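Local coordinates for protein ancestral D-type dye decolorizing peroxidase (Geotrichum candidum, PDB 7ANV) that probably uses a haem cofactor and hydrogen peroxide to oxidise dyes and other organic substrates, as dye-decolorizing peroxidases do, at residues A[219-224]-A[359-364]. Sequence-based numbering, arbitrary orientation.
Sequences PVRPGV and SVESRR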
ATOM      1  N   PRO A 219      17.943  -1.987  -4.929  1.00 28.27           N
ATOM      2  CA  PRO A 219      17.594  -1.477  -6.246  1.00 27.88           C
ATOM      3  C   PRO A 219      16.798  -2.574  -6.961  1.00 28.16           C
ATOM      4  O   PRO A 219      17.032  -3.761  -6.688  1.00 27.42           O
ATOM      5  CB  PRO A 219      18.938  -1.185  -6.934  1.00 31.57           C
ATOM      6  CG  PRO A 219      20.001  -1.596  -5.941  1.00 32.43           C
ATOM      7  CD  PRO A 219      19.337  -2.470  -4.898  1.00 29.94           C
ATOM      8  N   VAL A 220      15.844  -2.162  -7.791  1.00 23.80           N
ATOM      9  CA  VAL A 220      15.045  -3.079  -8.638  1.00 22.80           C
ATOM     10  C   VAL A 220      15.136  -2.553 -10.066  1.00 21.30           C
ATOM     11  O   VAL A 220      15.221  -1.324 -10.262  1.00 20.49           O
ATOM     12  CB  VAL A 220      13.591  -3.231  -8.163  1.00 22.46           C
ATOM     13  CG1 VAL A 220      13.518  -3.682  -6.708  1.00 23.28           C
ATOM     14  CG2 VAL A 220      12.785  -1.965  -8.372  1.00 22.43           C
ATOM     15  N   ARG A 221      15.110  -3.472 -11.024  1.00 20.41           N
ATOM     16  CA  ARG A 221      15.027  -3.090 -12.434  1.00 21.17           C
ATOM     17  C   ARG A 221      13.690  -2.387 -12.654  1.00 19.21           C
ATOM     18  O   ARG A 221      12.686  -2.665 -11.994  1.00 18.69           O
ATOM     19  CB  ARG A 221      15.218  -4.331 -13.299  1.00 23.30           C
ATOM     20  CG  ARG A 221      16.623  -4.898 -13.160  1.00 26.28           C
ATOM     21  CD  ARG A 221      16.803  -5.967 -14.224  1.00 31.43           C
ATOM     22  NE  ARG A 221      16.051  -7.142 -13.881  1.00 34.08           N
ATOM     23  CZ  ARG A 221      15.961  -8.237 -14.646  1.00 39.12           C
ATOM     24  NH1 ARG A 221      16.511  -8.277 -15.849  1.00 41.77           N
ATOM     25  NH2 ARG A 221      15.243  -9.253 -14.224  1.00 39.30           N
ATOM     26  N   PRO A 222      13.673  -1.399 -13.556  1.00 19.35           N
ATOM     27  CA  PRO A 222      12.495  -0.532 -13.704  1.00 19.49           C
ATOM     28  C   PRO A 222      11.222  -1.307 -14.038  1.00 19.17           C
ATOM     29  O   PRO A 222      10.140  -0.866 -13.647  1.00 18.29           O
ATOM     30  CB  PRO A 222      12.873   0.432 -14.825  1.00 20.26           C
ATOM     31  CG  PRO A 222      14.028  -0.261 -15.539  1.00 20.63           C
ATOM     32  CD  PRO A 222      14.772  -1.012 -14.452  1.00 20.55           C
ATOM     33  N   GLY A 223      11.357  -2.426 -14.763  1.00 19.82           N
ATOM     34  CA  GLY A 223      10.231  -3.268 -15.194  1.00 19.52           C
ATOM     35  C   GLY A 223       9.582  -4.053 -14.068  1.00 19.25           C
ATOM     36  O   GLY A 223       8.568  -4.709 -14.293  1.00 19.60           O
ATOM     37  N   VAL A 224      10.109  -4.004 -12.853  1.00 18.59           N
ATOM     38  CA  VAL A 224       9.330  -4.473 -11.693  1.00 18.39           C
ATOM     39  C   VAL A 224       8.121  -3.544 -11.479  1.00 17.90           C
ATOM     40  O   VAL A 224       7.145  -3.988 -10.883  1.00 18.30           O
ATOM     41  CB  VAL A 224      10.232  -4.554 -10.466  1.00 18.36           C
ATOM     42  CG1 VAL A 224       9.452  -4.799  -9.203  1.00 19.16           C
ATOM     43  CG2 VAL A 224      11.289  -5.624 -10.664  1.00 19.56           C
ATOM     44  N   SER A 359      14.481 -12.870  -8.914  1.00 60.49           N
ATOM     45  CA  SER A 359      13.391 -13.466  -8.098  1.00 59.70           C
ATOM     46  C   SER A 359      12.981 -12.495  -6.976  1.00 54.61           C
ATOM     47  O   SER A 359      11.764 -12.223  -6.874  1.00 51.19           O
ATOM     48  CB  SER A 359      13.756 -14.838  -7.564  1.00 62.27           C
ATOM     49  OG  SER A 359      12.605 -15.495  -7.049  1.00 63.83           O
ATOM     50  N   VAL A 360      13.920 -11.986  -6.163  1.00 49.93           N
ATOM     51  CA  VAL A 360      13.548 -11.179  -4.948  1.00 44.81           C
ATOM     52  C   VAL A 360      13.116  -9.751  -5.346  1.00 37.79           C
ATOM     53  O   VAL A 360      12.195  -9.204  -4.688  1.00 34.13           O
ATOM     54  CB  VAL A 360      14.660 -11.103  -3.895  1.00 46.80           C
ATOM     55  CG1 VAL A 360      15.852 -10.281  -4.376  1.00 46.02           C
ATOM     56  CG2 VAL A 360      14.101 -10.521  -2.600  1.00 48.25           C
ATOM     57  N   GLU A 361      13.784  -9.155  -6.335  1.00 31.39           N
ATOM     58  CA  GLU A 361      13.376  -7.840  -6.879  1.00 28.91           C
ATOM     59  C   GLU A 361      11.931  -7.984  -7.364  1.00 24.69           C
ATOM     60  O   GLU A 361      11.213  -7.001  -7.288  1.00 23.25           O
ATOM     61  CB  GLU A 361      14.321  -7.326  -7.985  1.00 30.00           C
ATOM     62  CG  GLU A 361      14.075  -7.907  -9.376  1.00 32.20           C
ATOM     63  CD  GLU A 361      14.741  -7.219 -10.552  1.00 32.63           C
ATOM     64  OE1 GLU A 361      14.585  -7.732 -11.734  1.00 37.99           O
ATOM     65  OE2 GLU A 361      15.400  -6.204 -10.327  1.00 27.29           O
ATOM     66  N   SER A 362      11.469  -9.167  -7.782  1.00 23.29           N
ATOM     67  CA  SER A 362      10.165  -9.238  -8.516  1.00 23.13           C
ATOM     68  C   SER A 362       8.983  -9.012  -7.571  1.00 21.51           C
ATOM     69  O   SER A 362       7.852  -8.827  -8.071  1.00 21.61           O
ATOM     70  CB  SER A 362       9.999 -10.531  -9.269  1.00 25.69           C
ATOM     71  OG  SER A 362      10.027 -11.615  -8.366  1.00 29.00           O
ATOM     72  N   ARG A 363       9.201  -9.131  -6.250  1.00 19.75           N
ATOM     73  CA  ARG A 363       8.142  -9.067  -5.234  1.00 20.95           C
ATOM     74  C   ARG A 363       7.996  -7.639  -4.709  1.00 18.92           C
ATOM     75  O   ARG A 363       7.173  -7.438  -3.784  1.00 20.07           O
ATOM     76  CB  ARG A 363       8.431  -9.986  -4.045  1.00 23.16           C
ATOM     77  CG  ARG A 363       8.795 -11.407  -4.419  1.00 26.86           C
ATOM     78  CD  ARG A 363       7.740 -11.979  -5.291  1.00 27.43           C
ATOM     79  NE  ARG A 363       7.982 -13.403  -5.487  1.00 30.66           N
ATOM     80  CZ  ARG A 363       7.302 -14.122  -6.364  1.00 31.92           C
ATOM     81  NH1 ARG A 363       6.353 -13.542  -7.072  1.00 33.11           N
ATOM     82  NH2 ARG A 363       7.573 -15.407  -6.540  1.00 33.43           N
ATOM     83  N   ARG A 364       8.763  -6.675  -5.209  1.00 18.05           N
ATOM     84  CA  ARG A 364       8.763  -5.325  -4.614  1.00 17.37           C
ATOM     85  C   ARG A 364       7.595  -4.505  -5.168  1.00 16.93           C
ATOM     86  O   ARG A 364       7.247  -4.671  -6.348  1.00 16.30           O
ATOM     87  CB  ARG A 364      10.100  -4.626  -4.857  1.00 18.55           C
ATOM     88  CG  ARG A 364      11.296  -5.370  -4.266  1.00 18.95           C
ATOM     89  CD  ARG A 364      11.167  -5.577  -2.776  1.00 18.53           C
ATOM     90  NE  ARG A 364      11.040  -4.352  -2.017  1.00 18.34           N
ATOM     91  CZ  ARG A 364      12.059  -3.570  -1.648  1.00 19.60           C
ATOM     92  NH1 ARG A 364      13.305  -3.880  -1.988  1.00 19.67           N
ATOM     93  NH2 ARG A 364      11.833  -2.447  -0.996  1.00 19.90           N
TER
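Glu361 reaches from helix 357-361 to Arg221, just past the short strand 219-220, and its two carboxylate oxygens do different jobs. OE1 takes the side chain in a salt bridge: NE of Arg221 lies 2.7 Å from OE1 of Glu361 on its syn side, while NH2 of Arg221 comes to the same oxygen at 3.0 Å, more bent at 136°. Carboxylate and guanidinium are nearly coplanar, 19° apart. OE2 of Glu361 instead takes the backbone N of Arg221, 2.8 Å away and almost straight, from above the carboxylate plane. Glu361 gets there with CG between its own N and carbonyl carbon (chi1 81°) and the chain extended beyond. Val224 flanks it, CG2 lying 3.8 Å from CG of Glu361, and Val220 CG1 rests 3.7 Å from CG of Arg364. A type I beta turn from Glu361 to Arg364 sets Arg364 beside Val220 while Glu361 faces Arg221, and Arg364 goes on to touch the haem. A glutamine in place of Glu361 would probably rob the Arg221 guanidinium of its countercharge here, leaving it the long, weak ion pair with Asp230. One buried carboxylate thus ties backbone and side chain of Arg221 to the segment that carries a haem-pocket arginine.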